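Local structure of cysteine protease-like VirA (Shigella flexneri, 3EB8) at residues A[128-133]-A[240-245]; A[134-139]-A[235-240]; A[44-49]-A[57-62]. The protein is a secreted virulence effector required for Shigella entry into epithelial cells and for spread within and between them, although its reported alpha-tubulin protease activity is disputed. All blocks are in the same frame, centred on the assembly; numbering follows the deposited sequence.

In the fold
The three contacts show how chemistry follows place in a fold. Contacts 1 and 2 join the same two connections, the one entering helix 140-149 and the one between helices 226-234 and 245-265, and they share Leu240; their centres are 11 Å apart, with contact 2 nested inside the loop closed by contact 1. Aromatic rings carry both: contact 1 pairs the Phe130 ring, set over backbone, with one backbone hydrogen bond, whereas contact 2 rests on Phe137 with Trp237. All three are partly buried, but contact 3 is the most peripheral, its centre about 27 Å from that of the chain against 18 Å and 16 Å for contacts 1 and 2; it is a regular antiparallel hairpin where paired backbone bonds dominate.

Contact 1. Residues A[128-133]-A[240-245]; sequences DYFHVK and LHITSS
Phe130 lies against the backbone of Ser244 in an example of two irregular chain segments fastened by one ring and one hydrogen bond. The ring supplies the apolar part. Ser244 CA stands over its face, 3.7 Å from the centroid and 18° off the normal, a CH-pi contact. A chi1 of -63°, with CG beside the backbone N, swings the ring onto the 240-245 segment. Ile242 reaches the same ring twice: its carbonyl O lies at the edge, near the ring plane, and its CG2 branch packs 3.8 Å from Phe130 CE2.

The polar part centres on the carbonyl of Thr243. Phe130 N donates to Thr243 O at 2.9 Å, fairly straight at the hydrogen (161°), but the donor sits above the carbonyl plane. Tyr129 CA adds a weaker CA-H...O contact to the same oxygen at 3.2 Å.

The remaining polar groups bond outside the two segments. Asp128 OD2 packs against Ser244 CB at 3.4 Å, while its hydrogen bond goes to Ser246 OG. Ser244 OG caps the following helix through Val247 N and is also bonded to Asn126.

The contact thus sits at the start of helix 245-265, whose Glu248 touches both Phe130 and Ile242, while Leu240 and His241, in the region assigned to tubulin binding, lean on strand 315-327.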
loop_
_atom_site.group_PDB
_atom_site.type_symbol
_atom_site.label_atom_id
_atom_site.label_comp_id
_atom_site.label_asym_id
_atom_site.label_seq_id
_atom_site.Cartn_x
_atom_site.Cartn_y
_atom_site.Cartn_z
ATOM N N ASP A 128 -15.610 11.656 8.730
ATOM C CA ASP A 128 -16.219 11.001 9.872
ATOM C C ASP A 128 -15.342 9.841 10.321
ATOM O O ASP A 128 -15.782 8.687 10.322
ATOM C CB ASP A 128 -17.613 10.498 9.500
ATOM C CG ASP A 128 -17.657 9.869 8.111
ATOM O OD1 ASP A 128 -18.344 10.436 7.230
ATOM O OD2 ASP A 128 -17.000 8.819 7.898
ATOM N N TYR A 129 -14.103 10.150 10.694
ATOM C CA TYR A 129 -13.151 9.127 11.117
ATOM C C TYR A 129 -13.473 8.658 12.526
ATOM O O TYR A 129 -13.981 9.417 13.342
ATOM C CB TYR A 129 -11.717 9.653 11.044
ATOM C CG TYR A 129 -11.516 10.886 11.864
ATOM C CD1 TYR A 129 -11.232 10.802 13.227
ATOM C CD2 TYR A 129 -11.635 12.149 11.292
ATOM C CE1 TYR A 129 -11.060 11.948 13.999
ATOM C CE2 TYR A 129 -11.463 13.302 12.055
ATOM C CZ TYR A 129 -11.178 13.190 13.402
ATOM O OH TYR A 129 -11.011 14.325 14.153
ATOM N N PHE A 130 -13.180 7.395 12.795
ATOM C CA PHE A 130 -13.386 6.815 14.112
ATOM C C PHE A 130 -12.369 7.343 15.106
ATOM O O PHE A 130 -11.251 7.697 14.727
ATOM C CB PHE A 130 -13.261 5.292 14.048
ATOM C CG PHE A 130 -14.290 4.635 13.184
ATOM C CD1 PHE A 130 -15.616 5.049 13.216
ATOM C CD2 PHE A 130 -13.937 3.585 12.348
ATOM C CE1 PHE A 130 -16.572 4.434 12.409
ATOM C CE2 PHE A 130 -14.887 2.957 11.546
ATOM C CZ PHE A 130 -16.202 3.378 11.573
ATOM N N HIS A 131 -12.751 7.386 16.381
ATOM C CA HIS A 131 -11.811 7.728 17.439
ATOM C C HIS A 131 -10.943 6.530 17.787
ATOM O O HIS A 131 -11.320 5.389 17.519
ATOM C CB HIS A 131 -12.554 8.185 18.691
ATOM C CG HIS A 131 -13.353 9.432 18.492
ATOM N ND1 HIS A 131 -14.714 9.492 18.718
ATOM C CD2 HIS A 131 -12.986 10.669 18.082
ATOM C CE1 HIS A 131 -15.147 10.714 18.462
ATOM N NE2 HIS A 131 -14.118 11.448 18.071
ATOM N N VAL A 132 -9.786 6.783 18.387
ATOM C CA VAL A 132 -8.975 5.713 18.954
ATOM C C VAL A 132 -9.793 4.948 19.983
ATOM O O VAL A 132 -10.467 5.552 20.824
ATOM C CB VAL A 132 -7.730 6.271 19.654
ATOM C CG1 VAL A 132 -6.899 5.152 20.251
ATOM C CG2 VAL A 132 -6.893 7.102 18.674
ATOM N N LYS A 133 -9.737 3.625 19.915
ATOM C CA LYS A 133 -10.381 2.779 20.904
ATOM C C LYS A 133 -9.328 1.912 21.588
ATOM O O LYS A 133 -8.279 1.635 21.013
ATOM C CB LYS A 133 -11.453 1.914 20.242
ATOM C CG LYS A 133 -12.600 2.712 19.636
ATOM C CD LYS A 133 -13.500 1.812 18.806
ATOM C CE LYS A 133 -14.524 2.617 18.013
ATOM N NZ LYS A 133 -15.224 1.766 17.001
ATOM N N LEU A 240 -6.298 -2.391 10.166
ATOM C CA LEU A 240 -5.599 -1.135 9.914
ATOM C C LEU A 240 -6.416 -0.120 9.092
ATOM O O LEU A 240 -6.354 1.069 9.346
ATOM C CB LEU A 240 -4.275 -1.424 9.214
ATOM C CG LEU A 240 -3.353 -0.222 9.036
ATOM C CD1 LEU A 240 -2.814 0.228 10.371
ATOM C CD2 LEU A 240 -2.213 -0.593 8.112
ATOM N N HIS A 241 -7.182 -0.592 8.119
ATOM C CA HIS A 241 -7.853 0.292 7.162
ATOM C C HIS A 241 -9.256 0.742 7.556
ATOM O O HIS A 241 -9.826 1.596 6.888
ATOM C CB HIS A 241 -7.960 -0.377 5.783
ATOM C CG HIS A 241 -8.733 -1.663 5.791
ATOM N ND1 HIS A 241 -8.180 -2.863 6.194
ATOM C CD2 HIS A 241 -10.020 -1.938 5.474
ATOM C CE1 HIS A 241 -9.085 -3.819 6.112
ATOM N NE2 HIS A 241 -10.213 -3.285 5.674
ATOM N N ILE A 242 -9.849 0.153 8.576
ATOM C CA ILE A 242 -11.206 0.562 8.913
ATOM C C ILE A 242 -11.152 1.879 9.679
ATOM O O ILE A 242 -11.037 1.874 10.893
ATOM C CB ILE A 242 -11.944 -0.506 9.737
ATOM C CG1 ILE A 242 -11.808 -1.873 9.079
ATOM C CG2 ILE A 242 -13.413 -0.155 9.859
ATOM C CD1 ILE A 242 -12.435 -1.936 7.727
ATOM N N THR A 243 -11.216 3.005 8.973
ATOM C CA THR A 243 -11.011 4.292 9.620
ATOM C C THR A 243 -12.267 5.140 9.682
ATOM O O THR A 243 -12.264 6.203 10.296
ATOM C CB THR A 243 -9.889 5.121 8.936
ATOM O OG1 THR A 243 -10.224 5.345 7.565
ATOM C CG2 THR A 243 -8.552 4.403 9.027
ATOM N N SER A 244 -13.341 4.684 9.044
ATOM C CA SER A 244 -14.556 5.484 9.013
ATOM C C SER A 244 -15.735 4.732 8.436
ATOM O O SER A 244 -15.573 3.704 7.773
ATOM C CB SER A 244 -14.326 6.747 8.185
ATOM O OG SER A 244 -14.241 6.423 6.812
ATOM N N SER A 245 -16.923 5.274 8.678
ATOM C CA SER A 245 -18.155 4.775 8.089
ATOM C C SER A 245 -18.042 4.795 6.568
ATOM O O SER A 245 -18.574 3.911 5.891
ATOM C CB SER A 245 -19.323 5.650 8.533
ATOM O OG SER A 245 -19.184 5.989 9.895
#

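Contact 2. Residues A[134-139]-A[235-240]; sequences DTDFNS and AFWQSL
Phe137 and Trp237 form the tight half of this contact, a case of a beta turn laid on an indole. The type II turn from Thr135 to Asn138 gives Phe137 a positive phi of 69° and brings its backbone over one indole face: Phe137 N is 3.1 Å from Trp237 CZ2, and Phe137 CA makes a CH-pi contact 3.5 Å from the centroid of the five-membered ring. With CG beside its backbone N (chi1 -67°), the phenyl ring comes back onto the same tryptophan. Trp237 CE3 lies over the centre of its face, the two planes tilted 33° in an oblique pair, and Phe137 CD2 meets Trp237 CB at 3.6 Å. Leu240 CD1 closes on Phe137 CZ at 3.8 Å.

Toward Ser139 and Gln238 the contact becomes polar and more open to solvent. Ser139 OG lies in the indole plane, 3.2 Å from Trp237 NE1, and is hydrogen-bonded to Asp143. Exposed Gln238 lies beside Ser139 on the solvent side, and Thr135 adds little.

Asp143 of helix 140-149 also takes the backbone N of Gln238, tying that helix to both segments. On the buried side Phe137 packs on Leu338 and Arg339 of helix 335-341, and Leu240 on strand 315-327.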
loop_
_atom_site.group_PDB
_atom_site.type_symbol
_atom_site.label_atom_id
_atom_site.label_comp_id
_atom_site.label_asym_id
_atom_site.label_seq_id
_atom_site.Cartn_x
_atom_site.Cartn_y
_atom_site.Cartn_z
ATOM N N ASP A 134 -9.616 1.501 22.820
ATOM C CA ASP A 134 -8.701 0.687 23.615
ATOM C C ASP A 134 -8.342 -0.621 22.932
ATOM O O ASP A 134 -7.386 -1.283 23.329
ATOM C CB ASP A 134 -9.328 0.355 24.973
ATOM C CG ASP A 134 -9.420 1.552 25.867
ATOM O OD1 ASP A 134 -8.886 2.613 25.474
ATOM O OD2 ASP A 134 -10.019 1.437 26.961
ATOM N N THR A 135 -9.123 -1.001 21.927
ATOM C CA THR A 135 -8.942 -2.284 21.273
ATOM C C THR A 135 -8.066 -2.183 20.027
ATOM O O THR A 135 -7.692 -3.206 19.453
ATOM C CB THR A 135 -10.299 -2.908 20.882
ATOM O OG1 THR A 135 -11.095 -1.941 20.190
ATOM C CG2 THR A 135 -11.059 -3.389 22.115
ATOM N N ASP A 136 -7.746 -0.962 19.601
ATOM C CA ASP A 136 -6.938 -0.767 18.394
ATOM C C ASP A 136 -5.585 -1.492 18.450
ATOM O O ASP A 136 -4.853 -1.382 19.434
ATOM C CB ASP A 136 -6.713 0.719 18.128
ATOM C CG ASP A 136 -7.996 1.467 17.807
ATOM O OD1 ASP A 136 -9.069 0.844 17.656
ATOM O OD2 ASP A 136 -7.918 2.703 17.698
ATOM N N PHE A 137 -5.269 -2.238 17.391
ATOM C CA PHE A 137 -3.986 -2.934 17.267
ATOM C C PHE A 137 -3.824 -4.082 18.254
ATOM O O PHE A 137 -2.725 -4.608 18.421
ATOM C CB PHE A 137 -2.800 -1.964 17.386
ATOM C CG PHE A 137 -2.705 -0.995 16.251
ATOM C CD1 PHE A 137 -3.268 0.278 16.353
ATOM C CD2 PHE A 137 -2.066 -1.357 15.065
ATOM C CE1 PHE A 137 -3.199 1.172 15.282
ATOM C CE2 PHE A 137 -1.986 -0.467 13.995
ATOM C CZ PHE A 137 -2.560 0.789 14.098
ATOM N N ASN A 138 -4.912 -4.481 18.906
ATOM C CA ASN A 138 -4.852 -5.621 19.816
ATOM C C ASN A 138 -4.250 -6.876 19.173
ATOM O O ASN A 138 -3.466 -7.585 19.796
ATOM C CB ASN A 138 -6.235 -5.952 20.388
ATOM C CG ASN A 138 -6.481 -5.304 21.740
ATOM O OD1 ASN A 138 -5.755 -4.390 22.153
ATOM N ND2 ASN A 138 -7.516 -5.770 22.441
ATOM N N SER A 139 -4.612 -7.150 17.926
ATOM C CA SER A 139 -4.203 -8.400 17.311
ATOM C C SER A 139 -2.897 -8.304 16.524
ATOM O O SER A 139 -2.521 -9.264 15.845
ATOM C CB SER A 139 -5.312 -8.938 16.411
ATOM O OG SER A 139 -5.541 -8.076 15.318
ATOM N N ALA A 235 1.975 -2.360 10.266
ATOM C CA ALA A 235 1.527 -2.460 8.877
ATOM C C ALA A 235 0.679 -3.705 8.625
ATOM O O ALA A 235 -0.063 -3.765 7.652
ATOM C CB ALA A 235 2.718 -2.423 7.897
ATOM N N PHE A 236 0.805 -4.690 9.510
ATOM C CA PHE A 236 0.106 -5.963 9.355
ATOM C C PHE A 236 -1.231 -6.029 10.127
ATOM O O PHE A 236 -1.980 -6.985 9.967
ATOM C CB PHE A 236 1.013 -7.141 9.756
ATOM C CG PHE A 236 2.181 -7.362 8.831
ATOM C CD1 PHE A 236 3.353 -6.638 8.984
ATOM C CD2 PHE A 236 2.109 -8.304 7.808
ATOM C CE1 PHE A 236 4.430 -6.847 8.127
ATOM C CE2 PHE A 236 3.184 -8.513 6.949
ATOM C CZ PHE A 236 4.346 -7.787 7.111
ATOM N N TRP A 237 -1.534 -5.035 10.968
ATOM C CA TRP A 237 -2.785 -5.114 11.727
ATOM C C TRP A 237 -4.008 -5.349 10.793
ATOM O O TRP A 237 -4.212 -4.621 9.815
ATOM C CB TRP A 237 -2.989 -3.899 12.650
ATOM C CG TRP A 237 -4.222 -4.049 13.530
ATOM C CD1 TRP A 237 -4.605 -5.170 14.226
ATOM C CD2 TRP A 237 -5.220 -3.063 13.791
ATOM N NE1 TRP A 237 -5.771 -4.938 14.894
ATOM C CE2 TRP A 237 -6.177 -3.655 14.649
ATOM C CE3 TRP A 237 -5.388 -1.724 13.408
ATOM C CZ2 TRP A 237 -7.298 -2.958 15.128
ATOM C CZ3 TRP A 237 -6.509 -1.027 13.888
ATOM C CH2 TRP A 237 -7.454 -1.658 14.736
ATOM N N GLN A 238 -4.808 -6.371 11.092
ATOM C CA GLN A 238 -5.861 -6.803 10.166
ATOM C C GLN A 238 -6.931 -5.744 9.886
ATOM O O GLN A 238 -7.533 -5.744 8.820
ATOM C CB GLN A 238 -6.514 -8.082 10.673
ATOM C CG GLN A 238 -7.067 -7.980 12.091
ATOM C CD GLN A 238 -7.752 -9.268 12.543
ATOM O OE1 GLN A 238 -7.207 -10.035 13.350
ATOM N NE2 GLN A 238 -8.947 -9.519 12.007
ATOM N N SER A 239 -7.171 -4.855 10.847
ATOM C CA SER A 239 -8.191 -3.802 10.704
ATOM C C SER A 239 -7.567 -2.421 10.539
ATOM O O SER A 239 -8.220 -1.407 10.722
ATOM C CB SER A 239 -9.139 -3.809 11.901
ATOM O OG SER A 239 -9.639 -5.108 12.112
ATOM N N LEU A 240 -6.298 -2.391 10.166
ATOM C CA LEU A 240 -5.599 -1.135 9.914
ATOM C C LEU A 240 -6.416 -0.120 9.092
ATOM O O LEU A 240 -6.354 1.069 9.346
ATOM C CB LEU A 240 -4.275 -1.424 9.214
ATOM C CG LEU A 240 -3.353 -0.222 9.036
ATOM C CD1 LEU A 240 -2.814 0.228 10.371
ATOM C CD2 LEU A 240 -2.213 -0.593 8.112
#

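Contact 3. Residues A[44-49]-A[57-62]; sequences ISIRLC and VFYLDG
Strands 44-49 and 57-61 run antiparallel, their axes 4.7 Å apart at closest and their directions 162° apart, and two hydrogen-bonded pairs, Ser45 with Leu60 and Arg47 with Phe58, carry the backbone register. Each pair exchanges two N-H...O bonds. Those of Arg47 and Phe58 are nearly straight and lie in the carbonyl planes; in the other pair Leu60 N reaches Ser45 O at 2.8 Å, whereas Ser45 N to Leu60 O is more bent, with an angle of 142° at the hydrogen. Between the pairs, Ile46 CA adds a CA-H...O contact to Phe58 O.

The two faces of the hairpin differ in character. On the face of Ile46, Leu48, Val57 and Tyr59 the contacts are hydrocarbon. Val57 CG1, anti to its own backbone N, reaches both neighbours, lying 3.6 Å from Ile46 CG2 and 3.9 Å from Leu48 CD2, with these side chains set alongside one another. Tyr59 meets Ile46 CG1 more loosely and obliquely.

The other face mixes polar and apolar groups around Arg47. Its chain bends at chi2 (-61°), turning the guanidinium back along its own strand, where NE bonds to Ser45 OG at 2.8 Å in the guanidinium plane. Leu60 CD2 lies over one face of that group, 3.9 Å from Arg47 NH2. Two outside partners further fix this end: Arg47 NH1 forms a salt bridge with Glu35, and Ser45 OG also bonds to Asn40. Beyond Arg47, Cys49 SG approaches Phe58 CD1 at 3.8 Å in an oblique sulfur-aromatic contact.

This hairpin belongs to a five-stranded antiparallel meander: strand 35-41 flanks 44-51, strand 66-69 flanks 54-61, and Phe23 packs against Ile46 and Leu48.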
loop_
_atom_site.group_PDB
_atom_site.type_symbol
_atom_site.label_atom_id
_atom_site.label_comp_id
_atom_site.label_asym_id
_atom_site.label_seq_id
_atom_site.Cartn_x
_atom_site.Cartn_y
_atom_site.Cartn_z
ATOM N N ILE A 44 8.002 23.750 -16.213
ATOM C CA ILE A 44 6.678 23.385 -16.678
ATOM C C ILE A 44 5.879 22.702 -15.571
ATOM O O ILE A 44 6.436 22.138 -14.628
ATOM C CB ILE A 44 6.763 22.484 -17.908
ATOM C CG1 ILE A 44 7.318 23.294 -19.077
ATOM C CG2 ILE A 44 5.405 21.900 -18.248
ATOM C CD1 ILE A 44 6.987 22.721 -20.405
ATOM N N SER A 45 4.563 22.779 -15.682
ATOM C CA SER A 45 3.706 22.185 -14.688
ATOM C C SER A 45 2.501 21.592 -15.373
ATOM O O SER A 45 1.913 22.214 -16.249
ATOM C CB SER A 45 3.256 23.233 -13.684
ATOM O OG SER A 45 2.499 22.630 -12.655
ATOM N N ILE A 46 2.143 20.378 -14.987
ATOM C CA ILE A 46 0.942 19.753 -15.501
ATOM C C ILE A 46 -0.007 19.544 -14.328
ATOM O O ILE A 46 0.399 19.064 -13.274
ATOM C CB ILE A 46 1.246 18.411 -16.208
ATOM C CG1 ILE A 46 2.227 18.621 -17.349
ATOM C CG2 ILE A 46 -0.009 17.816 -16.789
ATOM C CD1 ILE A 46 3.680 18.598 -16.933
ATOM N N ARG A 47 -1.261 19.935 -14.506
ATOM C CA ARG A 47 -2.255 19.733 -13.477
ATOM C C ARG A 47 -3.355 18.851 -14.018
ATOM O O ARG A 47 -3.847 19.062 -15.130
ATOM C CB ARG A 47 -2.837 21.067 -13.022
ATOM C CG ARG A 47 -1.802 22.123 -12.742
ATOM C CD ARG A 47 -0.862 21.710 -11.624
ATOM N NE ARG A 47 0.057 22.798 -11.309
ATOM C CZ ARG A 47 -0.267 23.859 -10.581
ATOM N NH1 ARG A 47 -1.492 23.968 -10.081
ATOM N NH2 ARG A 47 0.635 24.804 -10.352
ATOM N N LEU A 48 -3.743 17.856 -13.234
ATOM C CA LEU A 48 -4.827 16.972 -13.619
ATOM C C LEU A 48 -6.036 17.287 -12.763
ATOM O O LEU A 48 -5.968 17.208 -11.537
ATOM C CB LEU A 48 -4.416 15.528 -13.409
ATOM C CG LEU A 48 -3.047 15.204 -14.000
ATOM C CD1 LEU A 48 -2.651 13.757 -13.698
ATOM C CD2 LEU A 48 -3.047 15.468 -15.484
ATOM N N CYS A 49 -7.140 17.649 -13.407
ATOM C CA CYS A 49 -8.326 18.060 -12.677
ATOM C C CYS A 49 -9.531 17.210 -13.028
ATOM O O CYS A 49 -9.675 16.756 -14.160
ATOM C CB CYS A 49 -8.630 19.536 -12.937
ATOM S SG CYS A 49 -7.243 20.621 -12.575
ATOM N N VAL A 57 -6.714 18.142 -18.454
ATOM C CA VAL A 57 -5.289 18.313 -18.246
ATOM C C VAL A 57 -4.886 19.744 -18.550
ATOM O O VAL A 57 -5.206 20.281 -19.605
ATOM C CB VAL A 57 -4.492 17.373 -19.138
ATOM C CG1 VAL A 57 -3.006 17.480 -18.811
ATOM C CG2 VAL A 57 -5.007 15.938 -18.973
ATOM N N PHE A 58 -4.183 20.363 -17.611
ATOM C CA PHE A 58 -3.729 21.728 -17.793
ATOM C C PHE A 58 -2.212 21.776 -17.904
ATOM O O PHE A 58 -1.484 21.216 -17.075
ATOM C CB PHE A 58 -4.199 22.602 -16.640
ATOM C CG PHE A 58 -5.677 22.824 -16.621
ATOM C CD1 PHE A 58 -6.532 21.864 -16.104
ATOM C CD2 PHE A 58 -6.217 24.000 -17.116
ATOM C CE1 PHE A 58 -7.892 22.066 -16.083
ATOM C CE2 PHE A 58 -7.579 24.215 -17.097
ATOM C CZ PHE A 58 -8.420 23.246 -16.579
ATOM N N TYR A 59 -1.744 22.446 -18.948
ATOM C CA TYR A 59 -0.326 22.568 -19.206
ATOM C C TYR A 59 0.105 24.005 -18.951
ATOM O O TYR A 59 -0.291 24.922 -19.657
ATOM C CB TYR A 59 -0.014 22.147 -20.639
ATOM C CG TYR A 59 -0.420 20.727 -20.966
ATOM C CD1 TYR A 59 -1.674 20.444 -21.513
ATOM C CD2 TYR A 59 0.449 19.671 -20.734
ATOM C CE1 TYR A 59 -2.044 19.144 -21.822
ATOM C CE2 TYR A 59 0.090 18.371 -21.034
ATOM C CZ TYR A 59 -1.149 18.109 -21.579
ATOM O OH TYR A 59 -1.478 16.802 -21.870
ATOM N N LEU A 60 0.914 24.199 -17.924
ATOM C CA LEU A 60 1.391 25.536 -17.569
ATOM C C LEU A 60 2.861 25.751 -17.953
ATOM O O LEU A 60 3.767 25.265 -17.267
ATOM C CB LEU A 60 1.214 25.777 -16.066
ATOM C CG LEU A 60 -0.211 26.006 -15.534
ATOM C CD1 LEU A 60 -1.204 25.014 -16.110
ATOM C CD2 LEU A 60 -0.238 25.954 -14.016
ATOM N N ASP A 61 3.094 26.456 -19.056
ATOM C CA ASP A 61 4.444 26.876 -19.397
ATOM C C ASP A 61 4.545 28.344 -19.072
ATOM O O ASP A 61 4.316 29.186 -19.940
ATOM C CB ASP A 61 4.763 26.645 -20.880
ATOM C CG ASP A 61 6.259 26.785 -21.192
ATOM O OD1 ASP A 61 6.690 26.349 -22.289
ATOM O OD2 ASP A 61 7.003 27.329 -20.339
ATOM N N GLY A 62 4.859 28.643 -17.814
ATOM C CA GLY A 62 5.067 30.010 -17.375
ATOM C C GLY A 62 3.810 30.854 -17.267
ATOM O O GLY A 62 3.473 31.327 -16.184
#